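Local coordinates for protein soluble lytic transglycosylase B3 (PDB 5ANZ) that probably cleaves bacterial cell-wall peptidoglycan as a lytic transglycosylase, and holds a calcium ion in a loop of its catalytic domain, at residues A114-H119 against V132-V137; R121-V126 against A136-W141; T205-T210 against R225-S230; V217-D222 against A234-A239. All blocks are in the same frame, centred on the assembly; numbering follows the deposited sequence. Where two conformers were deposited one is given.

Interaction 1 of 4, residues A114-H119 against V132-V137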
loop_
_atom_site.group_PDB
_atom_site.type_symbol
_atom_site.label_atom_id
_atom_site.label_comp_id
_atom_site.label_asym_id
_atom_site.label_seq_id
_atom_site.Cartn_x
_atom_site.Cartn_y
_atom_site.Cartn_z
ATOM N N ALA A 114 -17.229 -10.014 10.843
ATOM C CA ALA A 114 -17.266 -10.487 12.223
ATOM C C ALA A 114 -16.568 -9.490 13.152
ATOM O O ALA A 114 -17.024 -9.276 14.282
ATOM C CB ALA A 114 -16.628 -11.852 12.342
ATOM N N ARG A 115 -15.470 -8.892 12.677
ATOM C CA ARG A 115 -14.758 -7.894 13.476
ATOM C C ARG A 115 -15.567 -6.615 13.651
ATOM O O ARG A 115 -15.515 -5.971 14.696
ATOM C CB ARG A 115 -13.410 -7.571 12.839
ATOM C CG ARG A 115 -12.476 -8.778 12.816
ATOM C CD ARG A 115 -12.223 -9.277 14.224
ATOM N NE ARG A 115 -11.446 -10.512 14.243
ATOM C CZ ARG A 115 -10.173 -10.591 14.616
ATOM N NH1 ARG A 115 -9.528 -9.505 15.006
ATOM N NH2 ARG A 115 -9.549 -11.760 14.604
ATOM N N LEU A 116 -16.297 -6.238 12.612
ATOM C CA LEU A 116 -17.122 -5.043 12.667
ATOM C C LEU A 116 -18.180 -5.204 13.761
ATOM O O LEU A 116 -18.511 -4.246 14.463
ATOM C CB LEU A 116 -17.767 -4.768 11.296
ATOM C CG LEU A 116 -16.841 -4.088 10.292
ATOM C CD1 LEU A 116 -17.352 -4.314 8.870
ATOM C CD2 LEU A 116 -16.698 -2.586 10.601
ATOM N N ALA A 117 -18.697 -6.422 13.920
ATOM C CA ALA A 117 -19.693 -6.683 14.951
ATOM C C ALA A 117 -19.052 -6.784 16.326
ATOM O O ALA A 117 -19.568 -6.235 17.295
ATOM C CB ALA A 117 -20.462 -7.950 14.634
ATOM N N GLN A 118 -17.917 -7.474 16.398
ATOM C CA GLN A 118 -17.268 -7.741 17.673
ATOM C C GLN A 118 -16.802 -6.450 18.320
ATOM O O GLN A 118 -16.934 -6.268 19.534
ATOM C CB GLN A 118 -16.083 -8.685 17.481
ATOM C CG GLN A 118 -15.247 -8.910 18.734
ATOM C CD GLN A 118 -13.995 -9.731 18.464
ATOM O OE1 GLN A 118 -13.713 -10.107 17.322
ATOM N NE2 GLN A 118 -13.237 -10.011 19.513
ATOM N N HIS A 119 -16.260 -5.559 17.502
ATOM C CA HIS A 119 -15.678 -4.317 18.000
ATOM C C HIS A 119 -16.558 -3.109 17.706
ATOM O O HIS A 119 -16.062 -1.989 17.594
ATOM C CB HIS A 119 -14.296 -4.108 17.393
ATOM C CG HIS A 119 -13.328 -5.187 17.737
ATOM N ND1 HIS A 119 -12.979 -5.488 19.034
ATOM C CD2 HIS A 119 -12.647 -6.061 16.949
ATOM C CE1 HIS A 119 -12.123 -6.499 19.037
ATOM N NE2 HIS A 119 -11.901 -6.852 17.780
ATOM N N VAL A 132 -13.656 8.923 10.536
ATOM C CA VAL A 132 -13.188 7.949 9.557
ATOM C C VAL A 132 -14.136 6.756 9.588
ATOM O O VAL A 132 -14.464 6.256 10.659
ATOM C CB VAL A 132 -11.754 7.468 9.835
ATOM C CG1 VAL A 132 -11.347 6.411 8.829
ATOM C CG2 VAL A 132 -10.781 8.659 9.772
ATOM N N ASP A 133 -14.563 6.315 8.411
ATOM C CA ASP A 133 -15.523 5.224 8.299
ATOM C C ASP A 133 -14.970 3.921 8.849
ATOM O O ASP A 133 -13.852 3.525 8.517
ATOM C CB ASP A 133 -15.943 5.045 6.840
ATOM C CG ASP A 133 -16.642 6.281 6.299
ATOM O OD1 ASP A 133 -17.864 6.402 6.493
ATOM O OD2 ASP A 133 -15.968 7.156 5.728
ATOM N N ALA A 134 -15.773 3.255 9.673
ATOM C CA ALA A 134 -15.365 2.008 10.305
ATOM C C ALA A 134 -14.995 0.962 9.265
ATOM O O ALA A 134 -14.072 0.177 9.482
ATOM C CB ALA A 134 -16.472 1.474 11.200
ATOM N N ASP A 135 -15.728 0.935 8.151
ATOM C CA ASP A 135 -15.507 -0.118 7.162
ATOM C C ASP A 135 -14.136 0.032 6.533
ATOM O O ASP A 135 -13.472 -0.961 6.225
ATOM C CB ASP A 135 -16.580 -0.108 6.074
ATOM C CG ASP A 135 -17.941 -0.592 6.571
ATOM O OD1 ASP A 135 -18.029 -1.162 7.685
ATOM O OD2 ASP A 135 -18.929 -0.408 5.823
ATOM N N ALA A 136 -13.686 1.274 6.363
ATOM C CA ALA A 136 -12.360 1.518 5.803
ATOM C C ALA A 136 -11.257 1.161 6.805
ATOM O O ALA A 136 -10.272 0.541 6.423
ATOM C CB ALA A 136 -12.213 2.966 5.362
ATOM N N VAL A 137 -11.439 1.534 8.070
ATOM C CA VAL A 137 -10.498 1.133 9.135
ATOM C C VAL A 137 -10.361 -0.387 9.184
ATOM O O VAL A 137 -9.249 -0.924 9.210
ATOM C CB VAL A 137 -10.955 1.656 10.502
ATOM C CG1 VAL A 137 -10.035 1.151 11.620
ATOM C CG2 VAL A 137 -10.956 3.182 10.516
#
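Leu116 holds CG anti to its own carbonyl carbon, beside the backbone N (chi1 -80°), and with chi2 extended at 159° both of its methyl groups fan out toward the first turn of helix 134-145. Asp135 takes the same kind of first torsion (chi1 -71°), which brings its carboxylate round to the leucine. The two side chains meet at about a right angle. Leu116 CD1 stands 3.4 Å from Asp135 OD1, and Leu116 CD2 is nearly as close to that oxygen at 3.5 Å, so the isopropyl fork straddles OD1 in plain van der Waals contact. The other carboxylate oxygen, OD2, forms a salt bridge to Lys344, which should help fix the turn of the group. Leu116 CD2 also packs on the alanine one residue earlier, 4.1 Å from Ala134 CB. The backbone N of Ala134 is hydrogen-bonded to Asp127 OD2. No hydrogen bond crosses between the segments. This is helix-to-helix packing near the surface, joining the end of helix 106-118 to the start of helix 134-145 in the helical part of the SLT transglycosylase domain, a member of the lysozyme clan.

Interaction 2 of 4, residues R121-V126 against A136-W141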
loop_
_atom_site.group_PDB
_atom_site.type_symbol
_atom_site.label_atom_id
_atom_site.label_comp_id
_atom_site.label_asym_id
_atom_site.label_seq_id
_atom_site.Cartn_x
_atom_site.Cartn_y
_atom_site.Cartn_z
ATOM N N ARG A 121 -18.600 -1.236 19.371
ATOM C CA ARG A 121 -18.571 -0.094 20.286
ATOM C C ARG A 121 -17.324 0.761 20.065
ATOM O O ARG A 121 -17.422 1.967 19.841
ATOM C CB ARG A 121 -18.631 -0.542 21.737
ATOM C CG ARG A 121 -18.718 0.649 22.674
ATOM C CD ARG A 121 -18.920 0.218 24.104
ATOM N NE ARG A 121 -17.665 -0.108 24.773
ATOM C CZ ARG A 121 -17.564 -0.357 26.076
ATOM N NH1 ARG A 121 -18.646 -0.314 26.846
ATOM N NH2 ARG A 121 -16.383 -0.641 26.611
ATOM N N ILE A 122 -16.151 0.136 20.130
ATOM C CA ILE A 122 -14.896 0.818 19.834
ATOM C C ILE A 122 -14.898 1.498 18.456
ATOM O O ILE A 122 -14.527 2.660 18.330
ATOM C CB ILE A 122 -13.714 -0.158 19.907
ATOM C CG1 ILE A 122 -13.373 -0.457 21.370
ATOM C CG2 ILE A 122 -12.497 0.412 19.194
ATOM C CD1 ILE A 122 -12.286 -1.494 21.527
ATOM N N LEU A 123 -15.335 0.781 17.430
ATOM C CA LEU A 123 -15.330 1.346 16.084
ATOM C C LEU A 123 -16.247 2.554 15.982
ATOM O O LEU A 123 -15.951 3.512 15.260
ATOM C CB LEU A 123 -15.715 0.275 15.059
ATOM C CG LEU A 123 -14.618 -0.764 14.819
ATOM C CD1 LEU A 123 -15.160 -2.012 14.131
ATOM C CD2 LEU A 123 -13.500 -0.133 13.986
ATOM N N GLY A 124 -17.362 2.516 16.710
ATOM C CA GLY A 124 -18.281 3.642 16.726
ATOM C C GLY A 124 -17.622 4.862 17.335
ATOM O O GLY A 124 -17.742 5.970 16.822
ATOM N N GLU A 125 -16.919 4.653 18.441
ATOM C CA GLU A 125 -16.212 5.729 19.117
ATOM C C GLU A 125 -15.052 6.248 18.258
ATOM O O GLU A 125 -14.747 7.439 18.269
ATOM C CB GLU A 125 -15.717 5.253 20.487
ATOM C CG GLU A 125 -16.881 4.893 21.407
ATOM C CD GLU A 125 -16.455 4.315 22.746
ATOM O OE1 GLU A 125 -15.325 3.798 22.851
ATOM O OE2 GLU A 125 -17.264 4.381 23.698
ATOM N N VAL A 126 -14.423 5.354 17.502
ATOM C CA VAL A 126 -13.324 5.742 16.625
ATOM C C VAL A 126 -13.841 6.458 15.380
ATOM O O VAL A 126 -13.311 7.499 15.006
ATOM C CB VAL A 126 -12.491 4.516 16.205
ATOM C CG1 VAL A 126 -11.565 4.870 15.050
ATOM C CG2 VAL A 126 -11.696 3.979 17.399
ATOM N N ALA A 136 -13.686 1.274 6.363
ATOM C CA ALA A 136 -12.360 1.518 5.803
ATOM C C ALA A 136 -11.257 1.161 6.805
ATOM O O ALA A 136 -10.272 0.541 6.423
ATOM C CB ALA A 136 -12.213 2.966 5.362
ATOM N N VAL A 137 -11.439 1.534 8.070
ATOM C CA VAL A 137 -10.498 1.133 9.135
ATOM C C VAL A 137 -10.361 -0.387 9.184
ATOM O O VAL A 137 -9.249 -0.924 9.210
ATOM C CB VAL A 137 -10.955 1.656 10.502
ATOM C CG1 VAL A 137 -10.035 1.151 11.620
ATOM C CG2 VAL A 137 -10.956 3.182 10.516
ATOM N N VAL A 138 -11.488 -1.092 9.171
ATOM C CA VAL A 138 -11.429 -2.542 9.246
ATOM C C VAL A 138 -10.847 -3.146 7.958
ATOM O O VAL A 138 -10.128 -4.134 8.011
ATOM C CB VAL A 138 -12.817 -3.141 9.573
ATOM C CG1 VAL A 138 -12.829 -4.668 9.395
ATOM C CG2 VAL A 138 -13.202 -2.774 11.030
ATOM N N ALA A 139 -11.110 -2.533 6.803
ATOM C CA ALA A 139 -10.523 -3.056 5.578
ATOM C C ALA A 139 -9.005 -2.936 5.597
ATOM O O ALA A 139 -8.307 -3.835 5.156
ATOM C CB ALA A 139 -11.108 -2.335 4.347
ATOM N N ILE A 140 -8.494 -1.813 6.093
ATOM C CA ILE A 140 -7.038 -1.633 6.168
ATOM C C ILE A 140 -6.451 -2.697 7.110
ATOM O O ILE A 140 -5.416 -3.313 6.818
ATOM C CB ILE A 140 -6.680 -0.215 6.665
ATOM C CG1 ILE A 140 -7.019 0.863 5.614
ATOM C CG2 ILE A 140 -5.178 -0.143 7.073
ATOM C CD1 ILE A 140 -6.004 1.068 4.485
ATOM N N TRP A 141 -7.122 -2.892 8.236
ATOM C CA TRP A 141 -6.707 -3.867 9.227
ATOM C C TRP A 141 -6.648 -5.268 8.600
ATOM O O TRP A 141 -5.722 -6.037 8.825
ATOM C CB TRP A 141 -7.705 -3.843 10.380
ATOM C CG TRP A 141 -7.351 -4.555 11.649
ATOM C CD1 TRP A 141 -6.104 -4.864 12.139
ATOM C CD2 TRP A 141 -8.293 -5.006 12.621
ATOM N NE1 TRP A 141 -6.237 -5.477 13.373
ATOM C CE2 TRP A 141 -7.568 -5.578 13.681
ATOM C CE3 TRP A 141 -9.694 -4.961 12.706
ATOM C CZ2 TRP A 141 -8.195 -6.112 14.806
ATOM C CZ3 TRP A 141 -10.311 -5.473 13.822
ATOM C CH2 TRP A 141 -9.567 -6.048 14.856
#
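Leu123 reaches from helix 120-130 to two successive valines of helix 134-145, setting both methyls against Val138 and one of them also near Val137. Its CD1 meets Val138 CG2 at 3.7 Å, the closest approach between the segments. Leu123 CD2 is 4.0 Å from the same Val138 CG2 and extends on to Val137, where its distance to CG1 is a looser 4.4 Å. The leucine and Val138 side chains cross at about a right angle, and one valine methyl, CG2, faces both prongs of the fork. The valine torsion explains which methyl does this: with chi1 at 169°, CG1 lies anti to the backbone N, while CG2 is left anti to the carbonyl carbon and faces the leucine. All three side chains are buried, and the contact is purely apolar. It joins two helices that follow one another in the chain across a short connection, part of the helical core of this lysozyme-clan SLT domain. The backbones stay well apart, Leu123 CA and Val137 CA being 8.5 Å from each other, and the side chains bridge that separation. In the next shell Leu116 of helix 106-118 packs on both Leu123 and Val138, and Phe343 of helix 330-343 also touches Val138. Leu235 of helix 231-244 lies against Val137 and Trp141, whose NE1 is hydrogen-bonded to Gln204 OE1.

Interaction 3 of 4, residues T205-T210 against R225-S230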
loop_
_atom_site.group_PDB
_atom_site.type_symbol
_atom_site.label_atom_id
_atom_site.label_comp_id
_atom_site.label_asym_id
_atom_site.label_seq_id
_atom_site.Cartn_x
_atom_site.Cartn_y
_atom_site.Cartn_z
ATOM N N THR A 205 -1.193 -2.869 12.922
ATOM C CA THR A 205 -1.329 -1.795 11.942
ATOM C C THR A 205 -0.244 -1.849 10.853
ATOM O O THR A 205 -0.359 -1.189 9.817
ATOM C CB THR A 205 -1.249 -0.428 12.636
ATOM O OG1 THR A 205 -0.001 -0.346 13.329
ATOM C CG2 THR A 205 -2.387 -0.273 13.641
ATOM N N GLN A 206 0.829 -2.592 11.120
ATOM C CA GLN A 206 2.025 -2.621 10.269
ATOM C C GLN A 206 2.604 -1.229 10.043
ATOM O O GLN A 206 3.125 -0.920 8.964
ATOM C CB GLN A 206 1.721 -3.317 8.941
ATOM C CG GLN A 206 1.375 -4.806 9.145
ATOM C CD GLN A 206 2.600 -5.654 9.468
ATOM O OE1 GLN A 206 3.458 -5.889 8.600
ATOM N NE2 GLN A 206 2.695 -6.108 10.713
ATOM N N PHE A 207 2.542 -0.404 11.091
ATOM C CA PHE A 207 3.272 0.869 11.118
ATOM C C PHE A 207 4.779 0.643 11.231
ATOM O O PHE A 207 5.198 -0.134 12.089
ATOM C CB PHE A 207 2.878 1.703 12.333
ATOM C CG PHE A 207 1.527 2.382 12.262
ATOM C CD1 PHE A 207 0.738 2.345 11.121
ATOM C CD2 PHE A 207 1.090 3.117 13.367
ATOM C CE1 PHE A 207 -0.488 3.025 11.095
ATOM C CE2 PHE A 207 -0.119 3.808 13.347
ATOM C CZ PHE A 207 -0.904 3.765 12.216
ATOM N N ILE A 208 5.600 1.352 10.457
ATOM C CA ILE A 208 7.032 1.405 10.776
ATOM C C ILE A 208 7.201 2.304 12.010
ATOM O O ILE A 208 6.317 3.093 12.331
ATOM C CB ILE A 208 7.877 1.923 9.594
ATOM C CG1 ILE A 208 7.446 3.335 9.195
ATOM C CG2 ILE A 208 7.770 0.979 8.401
ATOM C CD1 ILE A 208 8.282 3.932 8.049
ATOM N N PRO A 209 8.328 2.168 12.719
ATOM C CA PRO A 209 8.495 2.898 13.980
ATOM C C PRO A 209 8.241 4.413 13.896
ATOM O O PRO A 209 7.547 4.946 14.772
ATOM C CB PRO A 209 9.950 2.598 14.344
ATOM C CG PRO A 209 10.119 1.143 13.848
ATOM C CD PRO A 209 9.370 1.142 12.530
ATOM N N THR A 210 8.774 5.101 12.888
ATOM C CA THR A 210 8.561 6.549 12.845
ATOM C C THR A 210 7.066 6.872 12.633
ATOM O O THR A 210 6.558 7.865 13.166
ATOM C CB THR A 210 9.426 7.234 11.754
ATOM O OG1 THR A 210 9.133 6.666 10.472
ATOM C CG2 THR A 210 10.918 7.081 12.069
ATOM N N ARG A 225 0.649 2.978 23.767
ATOM C CA ARG A 225 0.157 2.905 22.391
ATOM C C ARG A 225 0.472 1.506 21.871
ATOM O O ARG A 225 1.443 1.299 21.160
ATOM C CB ARG A 225 0.794 3.994 21.530
ATOM C CG ARG A 225 0.479 5.390 22.050
ATOM C CD ARG A 225 0.843 6.458 21.022
ATOM N NE ARG A 225 2.264 6.793 21.056
ATOM C CZ ARG A 225 2.876 7.572 20.166
ATOM N NH1 ARG A 225 2.202 8.106 19.151
ATOM N NH2 ARG A 225 4.172 7.822 20.296
ATOM N N ASP A 226 -0.360 0.552 22.264
ATOM C CA ASP A 226 -0.081 -0.864 22.019
ATOM C C ASP A 226 -0.756 -1.381 20.758
ATOM O O ASP A 226 -1.864 -1.927 20.816
ATOM C CB ASP A 226 -0.528 -1.680 23.224
ATOM C CG ASP A 226 -0.366 -3.176 23.011
ATOM O OD1 ASP A 226 0.390 -3.572 22.100
ATOM O OD2 ASP A 226 -0.987 -3.950 23.770
ATOM N N ILE A 227 -0.078 -1.225 19.624
ATOM C CA ILE A 227 -0.647 -1.654 18.352
ATOM C C ILE A 227 -0.401 -3.141 18.128
ATOM O O ILE A 227 -0.712 -3.655 17.064
ATOM C CB ILE A 227 -0.062 -0.870 17.159
ATOM C CG1 ILE A 227 1.453 -1.050 17.101
ATOM C CG2 ILE A 227 -0.412 0.630 17.272
ATOM C CD1 ILE A 227 2.095 -0.461 15.823
ATOM N N TRP A 228 0.154 -3.818 19.134
ATOM C CA TRP A 228 0.355 -5.267 19.082
ATOM C C TRP A 228 -0.794 -6.038 19.728
ATOM O O TRP A 228 -1.323 -6.996 19.138
ATOM C CB TRP A 228 1.689 -5.633 19.770
ATOM C CG TRP A 228 2.863 -5.052 19.041
ATOM C CD1 TRP A 228 3.614 -5.668 18.081
ATOM C CD2 TRP A 228 3.422 -3.735 19.199
ATOM N NE1 TRP A 228 4.584 -4.825 17.626
ATOM C CE2 TRP A 228 4.493 -3.629 18.294
ATOM C CE3 TRP A 228 3.108 -2.639 20.010
ATOM C CZ2 TRP A 228 5.261 -2.470 18.169
ATOM C CZ3 TRP A 228 3.871 -1.471 19.881
ATOM C CH2 TRP A 228 4.928 -1.400 18.966
ATOM N N GLY A 229 -1.167 -5.642 20.937
ATOM C CA GLY A 229 -2.107 -6.422 21.720
ATOM C C GLY A 229 -3.441 -5.769 22.012
ATOM O O GLY A 229 -4.323 -6.389 22.614
ATOM N N SER A 230 -3.606 -4.513 21.605
ATOM C CA SER A 230 -4.843 -3.799 21.903
ATOM C C SER A 230 -5.631 -3.445 20.654
ATOM O O SER A 230 -5.213 -2.565 19.910
ATOM C CB SER A 230 -4.543 -2.503 22.653
ATOM O OG SER A 230 -5.702 -1.686 22.684
#
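Ile227 lays its side chain against Thr205 and Phe207, with the threonine hydroxyl near every carbon from CB to the tip. CB begins 3.9 Å from Thr205 OG1. At chi1 59°, CG1 occupies the place between the backbone N and the carbonyl carbon, where it also lies over one face of the Trp228 ring, toward the rim. CG1 and CG2 are both 4.1 Å from Thr205 OG1. The tip, CD1, comes closest, 3.3 Å from Thr205 OG1, and its other neighbour is Phe207 CB at 4.2 Å. Against the Phe207 ring this methyl stands obliquely. Thr205 OG1 itself sits above one face of that ring, offset toward the rim, and takes a weak hydrogen bond from Phe207 N at 3.4 Å. Beside Ile227, Asp226 OD1 accepts from Trp228 N at 3.0 Å, an Asx turn, and from Gly229 N at 2.8 Å, which extends it to an Asx motif. Phe207 also touches Tyr326, and Ile208 next to it is, like Tyr326, an N-acetylglucosamine-binding residue. The contact thus ties the loop leading into helix 209-215 to the loop before helix 231-244, with Ser237 of the latter helix touching Phe207 and Ile227, and His212 of helix 209-215 touching Ile227.

Interaction 4 of 4, residues V217-D222 against A234-A239. With CA (calcium ion), chain B.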
loop_
_atom_site.group_PDB
_atom_site.type_symbol
_atom_site.label_atom_id
_atom_site.label_comp_id
_atom_site.label_asym_id
_atom_site.label_seq_id
_atom_site.Cartn_x
_atom_site.Cartn_y
_atom_site.Cartn_z
ATOM N N VAL A 217 -1.950 5.866 18.570
ATOM C CA VAL A 217 -2.879 6.402 19.545
ATOM C C VAL A 217 -3.022 5.485 20.747
ATOM O O VAL A 217 -3.038 4.268 20.583
ATOM C CB VAL A 217 -4.275 6.582 18.898
ATOM C CG1 VAL A 217 -5.317 6.915 19.945
ATOM C CG2 VAL A 217 -4.212 7.645 17.800
ATOM N N ASP A 218 -3.143 6.060 21.944
ATOM C CA ASP A 218 -3.554 5.307 23.126
ATOM C C ASP A 218 -5.058 5.467 23.334
ATOM O O ASP A 218 -5.518 6.459 23.934
ATOM C CB ASP A 218 -2.784 5.787 24.367
ATOM C CG ASP A 218 -3.244 5.106 25.641
ATOM O OD1 ASP A 218 -3.899 4.042 25.552
ATOM O OD2 ASP A 218 -2.943 5.631 26.738
ATOM N N PHE A 219 -5.826 4.506 22.824
ATOM C CA PHE A 219 -7.277 4.597 22.831
ATOM C C PHE A 219 -7.854 4.496 24.229
ATOM O O PHE A 219 -8.756 5.244 24.581
ATOM C CB PHE A 219 -7.896 3.501 21.952
ATOM C CG PHE A 219 -9.397 3.523 21.940
ATOM C CD1 PHE A 219 -10.080 4.484 21.214
ATOM C CD2 PHE A 219 -10.128 2.575 22.643
ATOM C CE1 PHE A 219 -11.466 4.514 21.204
ATOM C CE2 PHE A 219 -11.519 2.598 22.626
ATOM C CZ PHE A 219 -12.182 3.564 21.900
ATOM N N ASP A 220 -7.339 3.570 25.026
ATOM C CA ASP A 220 -7.972 3.278 26.316
ATOM C C ASP A 220 -7.401 4.096 27.477
ATOM O O ASP A 220 -7.991 4.132 28.552
ATOM C CB ASP A 220 -7.857 1.785 26.628
ATOM C CG ASP A 220 -6.426 1.343 26.836
ATOM O OD1 ASP A 220 -5.649 1.362 25.864
ATOM O OD2 ASP A 220 -6.077 0.971 27.976
ATOM N N GLY A 221 -6.258 4.743 27.265
ATOM C CA GLY A 221 -5.697 5.652 28.255
ATOM C C GLY A 221 -4.766 5.047 29.293
ATOM O O GLY A 221 -4.454 5.688 30.297
ATOM N N ASP A 222 -4.305 3.824 29.064
ATOM C CA ASP A 222 -3.406 3.189 30.018
ATOM C C ASP A 222 -1.962 3.682 29.872
ATOM O O ASP A 222 -1.080 3.262 30.621
ATOM C CB ASP A 222 -3.480 1.665 29.894
ATOM C CG ASP A 222 -2.960 1.137 28.552
ATOM O OD1 ASP A 222 -2.852 1.914 27.575
ATOM O OD2 ASP A 222 -2.675 -0.079 28.473
ATOM N N ALA A 234 -5.007 -0.173 18.207
ATOM C CA ALA A 234 -4.737 -0.440 16.795
ATOM C C ALA A 234 -5.742 0.249 15.881
ATOM O O ALA A 234 -5.358 0.875 14.902
ATOM C CB ALA A 234 -4.757 -1.958 16.521
ATOM N N LEU A 235 -7.024 0.097 16.197
ATOM C CA LEU A 235 -8.075 0.667 15.360
ATOM C C LEU A 235 -8.023 2.202 15.399
ATOM O O LEU A 235 -8.154 2.852 14.365
ATOM C CB LEU A 235 -9.452 0.143 15.800
ATOM C CG LEU A 235 -9.641 -1.376 15.597
ATOM C CD1 LEU A 235 -10.937 -1.884 16.283
ATOM C CD2 LEU A 235 -9.620 -1.719 14.106
ATOM N N ALA A 236 -7.815 2.767 16.578
ATOM C CA ALA A 236 -7.744 4.222 16.673
ATOM C C ALA A 236 -6.518 4.744 15.938
ATOM O O ALA A 236 -6.577 5.820 15.317
ATOM C CB ALA A 236 -7.721 4.656 18.119
ATOM N N SER A 237 -5.409 4.000 16.017
ATOM C CA SER A 237 -4.188 4.397 15.331
ATOM C C SER A 237 -4.394 4.400 13.824
ATOM O O SER A 237 -3.970 5.326 13.131
ATOM C CB SER A 237 -3.017 3.469 15.704
ATOM O OG SER A 237 -2.736 3.547 17.089
ATOM N N THR A 238 -5.054 3.366 13.317
ATOM C CA THR A 238 -5.328 3.270 11.891
ATOM C C THR A 238 -6.165 4.453 11.437
ATOM O O THR A 238 -5.885 5.065 10.402
ATOM C CB THR A 238 -6.050 1.965 11.574
ATOM O OG1 THR A 238 -5.218 0.871 11.983
ATOM C CG2 THR A 238 -6.355 1.852 10.062
ATOM N N ALA A 239 -7.193 4.770 12.218
ATOM C CA ALA A 239 -8.097 5.864 11.879
ATOM C C ALA A 239 -7.367 7.199 11.913
ATOM O O ALA A 239 -7.564 8.052 11.055
ATOM C CB ALA A 239 -9.289 5.890 12.842
HETATM CA CA CA B . -3.425 1.756 25.279
HETATM O O HOH W 1 -2.960 -0.497 25.827
#
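The Phe219 ring comes obliquely against Ala236, its CD1 3.9 Å from Ala236 CB, while Glu125 and Val126 of helix 120-130 also touch this phenylalanine. The other flat groups are carboxylates turned to the calcium. Asp218 OD1 binds it at 2.4 Å and also accepts from Gly221 N, which arrives 51° out of the carboxylate plane. Asp220 and Asp222 each give OD1 as well, and the metal-bound water donates to Asp222 OD2 at 2.7 Å, so this carboxylate holds the ion both directly and through water. Asp220 and Asp222 both place CG between the backbone N and the carbonyl carbon (chi1 near 65° in both), bending these short side chains in toward the metal. Across to helix 231-244, Val217 CG1 rests on Ala236 CB at 3.8 Å. One step on, Ser237 OG accepts a fairly straight bond from Val217 N, 2.9 Å long with an N-H...O angle of 161°. That hydroxyl is also bonded to Asp233 O. Lys224 O and Asp233 complete the site, and the alternating aspartates followed by a backbone carbonyl resemble an EF-hand calcium loop. With four carboxylates gathered here, their negative charge is presumably offset by the divalent ion, so calcium probably stabilises the fold of the loop, while Ser237 links that loop to the helix whose start supplies Asp233.

Interactions 1 and 2 share helix 134-145 and have centres only 4 Å apart; Leu116 CD2 lies 3.5 Å from Val138 CG2, making one continuous apolar cluster. Interaction 2 in turn reaches interaction 4, 11 Å away between centres, where Val126 CG1 packs on Ala239 CB at 3.3 Å. Interactions 3 and 4, with centres 9 Å apart, alternate along the chain and meet where Thr205 CG2 touches Ala234 O at 3.4 Å. Helix 231-244 touches both the calcium loop and helices 120-130 and 134-145. Interaction 3 borders the sugar site, about 3 Å separating the Phe207 and Tyr326 side chains, whereas interaction 1 lies well away.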